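Local coordinates for protein putative hydrolase (Acinetobacter sp. NBRC 100985, PDB 4XUK) that probably hydrolyses organophosphates and lactones at a site of two zinc ions, as a member of the metallo-beta-lactamase superfamily, at residues A[192-197]-A[248-253]; A[139-144]-A[162-167]; A[86-91]-A[96-101]. The protein carries 2 engineered substitutions. All blocks are in the same frame, centred on the assembly; numbering follows the deposited sequence.

Contact 1 (A[192-197]-A[248-253]). With ZN (zinc ion), chain D.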
# COMPACT_ATOMS: atom_id res chain seq x y z
N ILE A 192 -1.39 22.35 15.28
CA ILE A 192 -0.12 22.86 14.79
C ILE A 192 -0.33 23.72 13.56
O ILE A 192 -0.91 23.28 12.56
CB ILE A 192 0.85 21.69 14.48
CG1 ILE A 192 1.03 20.83 15.74
CG2 ILE A 192 2.19 22.20 13.96
CD1 ILE A 192 1.87 19.60 15.53
N ASN A 193 0.15 24.96 13.63
CA ASN A 193 -0.02 25.86 12.51
C ASN A 193 0.87 25.45 11.35
O ASN A 193 2.10 25.40 11.47
CB ASN A 193 0.24 27.31 12.91
CG ASN A 193 -0.07 28.27 11.78
OD1 ASN A 193 0.57 28.23 10.73
ND2 ASN A 193 -1.07 29.12 11.99
N THR A 194 0.23 25.15 10.22
CA THR A 194 0.96 24.80 9.02
C THR A 194 0.37 25.60 7.86
O THR A 194 0.02 25.05 6.82
CB THR A 194 0.93 23.29 8.74
OG1 THR A 194 -0.43 22.82 8.71
CG2 THR A 194 1.69 22.53 9.82
N ALA A 195 0.24 26.90 8.07
CA ALA A 195 -0.35 27.79 7.08
C ALA A 195 0.46 27.89 5.79
O ALA A 195 1.67 27.66 5.79
CB ALA A 195 -0.55 29.19 7.67
N GLY A 196 -0.22 28.26 4.71
CA GLY A 196 0.41 28.47 3.42
C GLY A 196 -0.52 27.95 2.35
O GLY A 196 -0.99 28.70 1.50
N HIS A 197 -0.77 26.64 2.40
CA HIS A 197 -1.73 26.03 1.49
C HIS A 197 -3.06 26.78 1.56
O HIS A 197 -3.68 27.05 0.53
CB HIS A 197 -1.94 24.57 1.85
CG HIS A 197 -2.95 23.87 0.99
ND1 HIS A 197 -2.76 23.66 -0.36
CD2 HIS A 197 -4.15 23.33 1.29
CE1 HIS A 197 -3.80 23.02 -0.85
NE2 HIS A 197 -4.66 22.81 0.13
N LEU A 248 8.87 22.14 4.02
CA LEU A 248 10.24 21.92 4.31
C LEU A 248 10.51 21.84 5.81
O LEU A 248 11.23 21.05 6.26
CB LEU A 248 11.07 22.98 3.66
CG LEU A 248 11.16 22.98 2.15
CD1 LEU A 248 11.91 24.22 1.73
CD2 LEU A 248 11.80 21.72 1.63
N LYS A 249 9.87 22.69 6.56
CA LYS A 249 9.99 22.63 8.02
C LYS A 249 9.45 21.32 8.58
O LYS A 249 10.09 20.69 9.43
CB LYS A 249 9.26 23.79 8.68
CG LYS A 249 9.94 24.26 9.95
CD LYS A 249 9.05 24.15 11.14
CE LYS A 249 7.87 25.09 11.02
NZ LYS A 249 7.07 25.08 12.27
N GLN A 250 8.27 20.92 8.13
CA GLN A 250 7.63 19.74 8.72
C GLN A 250 8.32 18.45 8.28
O GLN A 250 8.49 17.55 9.09
CB GLN A 250 6.13 19.72 8.40
CG GLN A 250 5.36 20.91 9.00
CD GLN A 250 5.50 20.99 10.52
OE1 GLN A 250 5.62 22.07 11.09
NE2 GLN A 250 5.47 19.84 11.18
N PHE A 251 8.71 18.36 7.01
CA PHE A 251 9.37 17.15 6.51
C PHE A 251 10.72 16.95 7.20
O PHE A 251 11.13 15.82 7.46
CB PHE A 251 9.55 17.21 4.99
CG PHE A 251 8.33 16.80 4.21
CD1 PHE A 251 7.07 16.79 4.80
CD2 PHE A 251 8.45 16.43 2.88
CE1 PHE A 251 5.94 16.41 4.06
CE2 PHE A 251 7.34 16.04 2.14
CZ PHE A 251 6.09 16.04 2.73
N ALA A 252 11.40 18.06 7.47
CA ALA A 252 12.66 18.00 8.20
C ALA A 252 12.39 17.40 9.57
O ALA A 252 13.03 16.44 9.96
CB ALA A 252 13.28 19.38 8.30
N ASN A 253 11.43 17.97 10.30
CA ASN A 253 11.01 17.44 11.59
C ASN A 253 10.66 15.95 11.52
O ASN A 253 11.14 15.16 12.35
CB ASN A 253 9.84 18.28 12.13
CG ASN A 253 9.09 17.60 13.27
OD1 ASN A 253 9.67 16.88 14.09
ND2 ASN A 253 7.78 17.84 13.33
ZN ZN D . -6.52 21.70 0.14
O HOH W 1 4.64 24.83 10.36
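Thr194 meets Gln250 where 192-197, the end of strand 189-193 and the loop after it, faces 248-253 of helix 240-257. The apolar part is thin: Thr194 CG2 lies 4.1 Å from Gln250 CG, the two side chains set roughly perpendicular. Gln250 bends at its second torsion (chi2 -58°), which turns the chain so that CG, CD and OE1 all lie alongside Thr194 CG2. Ile192 CG2 adds a looser approach to Gln250 OE1 at 4.5 Å.

No direct hydrogen bond joins 192-197 to 248-253; a water does. It donates to Asn193 O at 2.8 Å and to Gln250 OE1 at 3.0 Å, and accepts from Lys249 NZ at 3.1 Å, so three groups of the two segments grip it. The water thereby links the Lys249 ammonium indirectly to both carbonyl oxygens.

In the alpha-beta/beta-alpha sandwich of the metallo-beta-lactamase fold, this is where the end of strand 189-193 of the second sheet meets helix 240-257, just before the chain turns into the metal site. Thr194 OG1 is hydrogen-bonded with His201 and Ser203. A little earlier on the helix, Thr246 OG1 makes a direct hydrogen bond with Ala195 O.

Bonds within 192-197 shape the exit from the strand. Asn193 OD1 accepts from Ala195 N at 3.0 Å in an Asx turn, the donor standing 44° out of the carbonyl plane. Two residues after Ala195, His197 NE2 binds a zinc ion at 2.2 Å together with His108, His110 and Asp218, while ND1 is hydrogen-bonded to Asp237 OD1, so the ring is held at both nitrogens.

Contact 2 (A[139-144]-A[162-167])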
# COMPACT_ATOMS: atom_id res chain seq x y z
N PHE A 139 -10.74 33.57 6.99
CA PHE A 139 -10.46 33.79 5.57
C PHE A 139 -11.63 33.42 4.67
O PHE A 139 -11.93 34.14 3.72
CB PHE A 139 -9.22 32.99 5.16
CG PHE A 139 -8.98 32.97 3.67
CD1 PHE A 139 -8.44 34.08 3.02
CD2 PHE A 139 -9.28 31.84 2.93
CE1 PHE A 139 -8.21 34.05 1.65
CE2 PHE A 139 -9.05 31.80 1.55
CZ PHE A 139 -8.51 32.91 0.91
N TRP A 140 -12.28 32.29 4.95
CA TRP A 140 -13.34 31.79 4.08
C TRP A 140 -14.73 32.37 4.33
O TRP A 140 -15.61 32.28 3.46
CB TRP A 140 -13.43 30.27 4.17
CG TRP A 140 -12.24 29.57 3.59
CD1 TRP A 140 -11.25 28.92 4.28
CD2 TRP A 140 -11.92 29.43 2.20
NE1 TRP A 140 -10.33 28.40 3.40
CE2 TRP A 140 -10.72 28.70 2.12
CE3 TRP A 140 -12.53 29.87 1.02
CZ2 TRP A 140 -10.13 28.39 0.90
CZ3 TRP A 140 -11.93 29.57 -0.19
CH2 TRP A 140 -10.74 28.84 -0.24
N LEU A 141 -14.96 32.94 5.52
CA LEU A 141 -16.32 33.34 5.91
C LEU A 141 -16.50 34.85 6.08
O LEU A 141 -17.55 35.31 6.52
CB LEU A 141 -16.75 32.57 7.17
CG LEU A 141 -16.76 31.04 7.01
CD1 LEU A 141 -17.09 30.30 8.32
CD2 LEU A 141 -17.73 30.63 5.93
N ASP A 142 -15.48 35.62 5.70
CA ASP A 142 -15.57 37.09 5.70
C ASP A 142 -16.01 37.59 4.33
O ASP A 142 -15.33 37.36 3.33
CB ASP A 142 -14.22 37.70 6.09
CG ASP A 142 -14.20 39.23 6.01
OD1 ASP A 142 -15.27 39.87 5.90
OD2 ASP A 142 -13.08 39.79 6.09
N PRO A 143 -17.15 38.26 4.31
CA PRO A 143 -17.72 38.86 3.10
C PRO A 143 -16.87 39.95 2.48
O PRO A 143 -17.17 40.35 1.41
CB PRO A 143 -19.01 39.46 3.61
CG PRO A 143 -18.78 39.66 5.04
CD PRO A 143 -17.98 38.51 5.48
N LYS A 144 -15.79 40.31 3.13
CA LYS A 144 -14.91 41.36 2.69
C LYS A 144 -13.68 40.84 2.04
O LYS A 144 -12.95 41.55 1.45
CB LYS A 144 -14.51 42.22 3.86
CG LYS A 144 -15.36 43.46 4.01
CD LYS A 144 -16.12 43.44 5.29
CE LYS A 144 -15.42 44.21 6.38
NZ LYS A 144 -13.98 43.94 6.41
N GLU A 162 -19.33 29.18 -1.13
CA GLU A 162 -20.67 28.61 -1.14
C GLU A 162 -20.73 27.13 -0.74
O GLU A 162 -21.55 26.75 0.01
CB GLU A 162 -21.37 28.82 -2.45
CG GLU A 162 -22.86 28.78 -2.32
CD GLU A 162 -23.51 30.12 -1.91
OE1 GLU A 162 -24.29 30.65 -2.67
OE2 GLU A 162 -23.25 30.64 -0.84
N LYS A 163 -19.82 26.34 -1.24
CA LYS A 163 -19.77 24.93 -0.85
C LYS A 163 -19.47 24.79 0.64
O LYS A 163 -20.03 23.91 1.32
CB LYS A 163 -18.69 24.20 -1.65
CG LYS A 163 -18.85 24.24 -3.17
CD LYS A 163 -17.57 23.70 -3.83
CE LYS A 163 -17.55 23.88 -5.35
NZ LYS A 163 -18.48 22.95 -6.04
N ILE A 164 -18.58 25.63 1.14
CA ILE A 164 -18.21 25.61 2.55
C ILE A 164 -19.42 25.92 3.42
O ILE A 164 -19.71 25.22 4.39
CB ILE A 164 -17.08 26.62 2.87
CG1 ILE A 164 -15.76 26.19 2.21
CG2 ILE A 164 -16.90 26.78 4.37
CD1 ILE A 164 -14.68 27.27 2.22
N LYS A 165 -20.13 26.99 3.06
CA LYS A 165 -21.29 27.42 3.81
C LYS A 165 -22.37 26.36 3.84
O LYS A 165 -22.95 26.11 4.90
CB LYS A 165 -21.81 28.77 3.27
CG LYS A 165 -20.97 29.94 3.74
CD LYS A 165 -21.38 31.25 3.06
CE LYS A 165 -20.68 32.43 3.71
NZ LYS A 165 -21.15 33.71 3.13
N GLN A 166 -22.64 25.72 2.72
CA GLN A 166 -23.63 24.68 2.70
C GLN A 166 -23.28 23.47 3.58
O GLN A 166 -24.10 22.93 4.19
CB GLN A 166 -24.01 24.26 1.29
CG GLN A 166 -22.90 23.64 0.48
CD GLN A 166 -22.74 22.14 0.64
OE1 GLN A 166 -21.66 21.59 0.68
NE2 GLN A 166 -23.85 21.50 0.72
N ALA A 167 -22.03 23.12 3.66
CA ALA A 167 -21.63 21.97 4.45
C ALA A 167 -21.75 22.26 5.94
O ALA A 167 -22.20 21.41 6.71
CB ALA A 167 -20.22 21.56 4.11
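Against the indole of Trp140, Ile164 CD1 lies 3.3 Å off the ring plane on the side away from Phe139, offset toward the rim; Phe139 CE2 sits 3.5 Å above the other face, over its centre. The Phe139 ring in turn receives Trp140 CD1 at its edge, in its plane. Helices 134-141 and 151-173 thus pack against each other in the part of the metallo-beta-lactamase fold that flanks the zinc site; the Trp140 side chain is about 8 Å from a bound zinc ion.

Ile164 carries most of the contact on its helix. Its CD1 touches Trp140 CD2 at 3.5 Å and also CG and CE3. The extended outer branch (chi2 168°) carries this methyl to the indole, while CG2 turns to Leu141 CD2 at 4.2 Å. Trp140 NE1 is hydrogen-bonded to Glu136, and Tyr157 of the longer helix meets the indole with nearly parallel planes.

Toward the surface the packing turns to aliphatic chain against aliphatic chain. The Leu141 and Lys165 chains run antiparallel, side by side, the lysine extended beyond CG so that its methylenes pass the leucine. Past the shorter helix the chain makes an Asx turn, Asp142 OD1 accepting from Lys144 N at 2.9 Å. Lys165 CE stands 4.1 Å from Leu141 CD2, and Lys165 CG 4.0 Å.

Contact 3 (A[86-91]-A[96-101])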
# COMPACT_ATOMS: atom_id res chain seq x y z
N SER A 86 -16.68 8.99 -1.21
CA SER A 86 -16.77 7.64 -0.64
C SER A 86 -16.50 7.54 0.86
O SER A 86 -16.65 6.46 1.44
CB SER A 86 -15.82 6.68 -1.38
OG SER A 86 -16.30 6.39 -2.67
N VAL A 87 -16.08 8.64 1.50
CA VAL A 87 -15.66 8.57 2.91
C VAL A 87 -16.70 7.93 3.81
O VAL A 87 -16.38 7.04 4.60
CB VAL A 87 -15.24 9.95 3.47
CG1 VAL A 87 -15.31 9.95 5.01
CG2 VAL A 87 -13.83 10.29 3.03
N LEU A 88 -17.96 8.36 3.69
CA LEU A 88 -18.99 7.83 4.60
C LEU A 88 -19.29 6.36 4.35
O LEU A 88 -19.49 5.58 5.29
CB LEU A 88 -20.29 8.66 4.52
CG LEU A 88 -21.41 8.28 5.49
CD1 LEU A 88 -20.92 8.21 6.94
CD2 LEU A 88 -22.60 9.25 5.37
N SER A 89 -19.30 5.97 3.08
CA SER A 89 -19.56 4.58 2.72
C SER A 89 -18.48 3.67 3.28
O SER A 89 -18.78 2.59 3.75
CB SER A 89 -19.63 4.41 1.20
OG SER A 89 -19.65 3.03 0.91
N ASN A 90 -17.23 4.13 3.25
CA ASN A 90 -16.13 3.34 3.80
C ASN A 90 -16.09 3.34 5.33
O ASN A 90 -15.64 2.36 5.94
CB ASN A 90 -14.79 3.78 3.19
CG ASN A 90 -14.62 3.31 1.74
OD1 ASN A 90 -14.95 2.17 1.40
ND2 ASN A 90 -14.10 4.20 0.88
N LEU A 91 -16.54 4.43 5.95
CA LEU A 91 -16.70 4.46 7.40
C LEU A 91 -17.65 3.34 7.84
O LEU A 91 -17.35 2.58 8.78
CB LEU A 91 -17.24 5.82 7.84
CG LEU A 91 -17.37 6.13 9.33
CD1 LEU A 91 -17.15 7.61 9.57
CD2 LEU A 91 -18.75 5.72 9.83
N TYR A 96 -17.80 1.08 11.65
CA TYR A 96 -18.23 2.18 12.50
C TYR A 96 -19.57 2.78 12.04
O TYR A 96 -20.05 2.47 10.95
CB TYR A 96 -17.15 3.27 12.59
CG TYR A 96 -15.94 2.91 13.43
CD1 TYR A 96 -16.01 2.94 14.83
CD2 TYR A 96 -14.72 2.56 12.84
CE1 TYR A 96 -14.91 2.62 15.61
CE2 TYR A 96 -13.61 2.24 13.62
CZ TYR A 96 -13.73 2.27 15.01
OH TYR A 96 -12.64 1.97 15.80
N GLN A 97 -20.16 3.64 12.88
CA GLN A 97 -21.42 4.31 12.54
C GLN A 97 -21.22 5.81 12.62
O GLN A 97 -20.51 6.30 13.50
CB GLN A 97 -22.51 3.94 13.54
CG GLN A 97 -22.39 2.54 14.09
CD GLN A 97 -23.29 1.59 13.37
OE1 GLN A 97 -23.44 1.67 12.14
NE2 GLN A 97 -23.91 0.68 14.11
N PRO A 98 -21.88 6.56 11.73
CA PRO A 98 -21.72 8.01 11.76
C PRO A 98 -22.17 8.64 13.09
O PRO A 98 -21.61 9.67 13.47
CB PRO A 98 -22.59 8.50 10.59
CG PRO A 98 -23.45 7.33 10.19
CD PRO A 98 -22.68 6.10 10.58
N GLU A 99 -23.14 8.04 13.78
CA GLU A 99 -23.59 8.57 15.07
C GLU A 99 -22.52 8.47 16.16
O GLU A 99 -22.62 9.14 17.19
CB GLU A 99 -24.87 7.85 15.54
CG GLU A 99 -26.09 8.13 14.68
CD GLU A 99 -26.21 7.20 13.49
OE1 GLU A 99 -25.25 6.42 13.23
OE2 GLU A 99 -27.26 7.23 12.82
N GLN A 100 -21.51 7.63 15.94
CA GLN A 100 -20.44 7.45 16.93
C GLN A 100 -19.40 8.56 16.85
O GLN A 100 -18.64 8.77 17.80
CB GLN A 100 -19.73 6.11 16.71
CG GLN A 100 -20.54 4.86 17.01
CD GLN A 100 -19.73 3.61 16.70
OE1 GLN A 100 -19.60 3.21 15.54
NE2 GLN A 100 -19.17 3.00 17.72
N VAL A 101 -19.36 9.27 15.73
CA VAL A 101 -18.43 10.39 15.61
C VAL A 101 -18.86 11.56 16.52
O VAL A 101 -19.94 12.14 16.34
CB VAL A 101 -18.28 10.86 14.16
CG1 VAL A 101 -17.27 12.00 14.07
CG2 VAL A 101 -17.84 9.67 13.27
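Leu91 reaches from helix 87-93 into the bend made by 96-101, and its two methyls part there. CB leaves the helix with CG anti to the backbone N (chi1 -175°), which sends the branch at CG toward the returning chain. CD2 lies against the backbone, 3.7 Å from Gln97 C and equally near Tyr96 O, and also meets Tyr96 CB and Pro98 CD, both at 4.0 Å. CD1 reaches Val101 CG2 at 4.3 Å.

The segments are the body of helix 87-93 and the connection after it, with a 3-10 turn at 98-100, leading into strand 103-105 of the first sheet of the metallo-beta-lactamase fold. Leu62 of strand 54-64 and Phe125 also touch Leu91, placing it between the sheet and a loop. One turn earlier, Leu88 CD1 meets Pro98 CB at 4.0 Å, the side chains crossing at about a right angle.

Polar contact across the segments is slight: Tyr96 N donates a weak hydrogen bond to Leu91 O at 3.3 Å. The 96-101 bend is braced by Gln97 N, which donates a hydrogen bond to Gln100 OE1 in the plane of that amide carbonyl. Tyr96 OH is hydrogen-bonded to Gln15 OE1 and Asn64 ND2, and its ring makes a cation-pi contact with Lys1 of the second subunit.

How the contacts relate
The contacts follow one another along the chain in the order 3, 2, 1, none nested in another. Contact 3 leads into strand 103-105 of the first seven-stranded sheet, contact 2 joins helices 134-141 and 151-173, which come after strand 129-133 of that sheet, and contact 1 belongs to the second sheet and its helix 240-257. Contacts 1 and 3 lie on opposite sides of the chain's centre, their centres 29 Å apart; contact 2 is 25 Å from each, centre to centre. Contacts 1 and 2 come within about 7 Å at their nearest atoms without touching. Both approach the zinc site, one through a ligand histidine, whereas contact 3 reaches the second subunit.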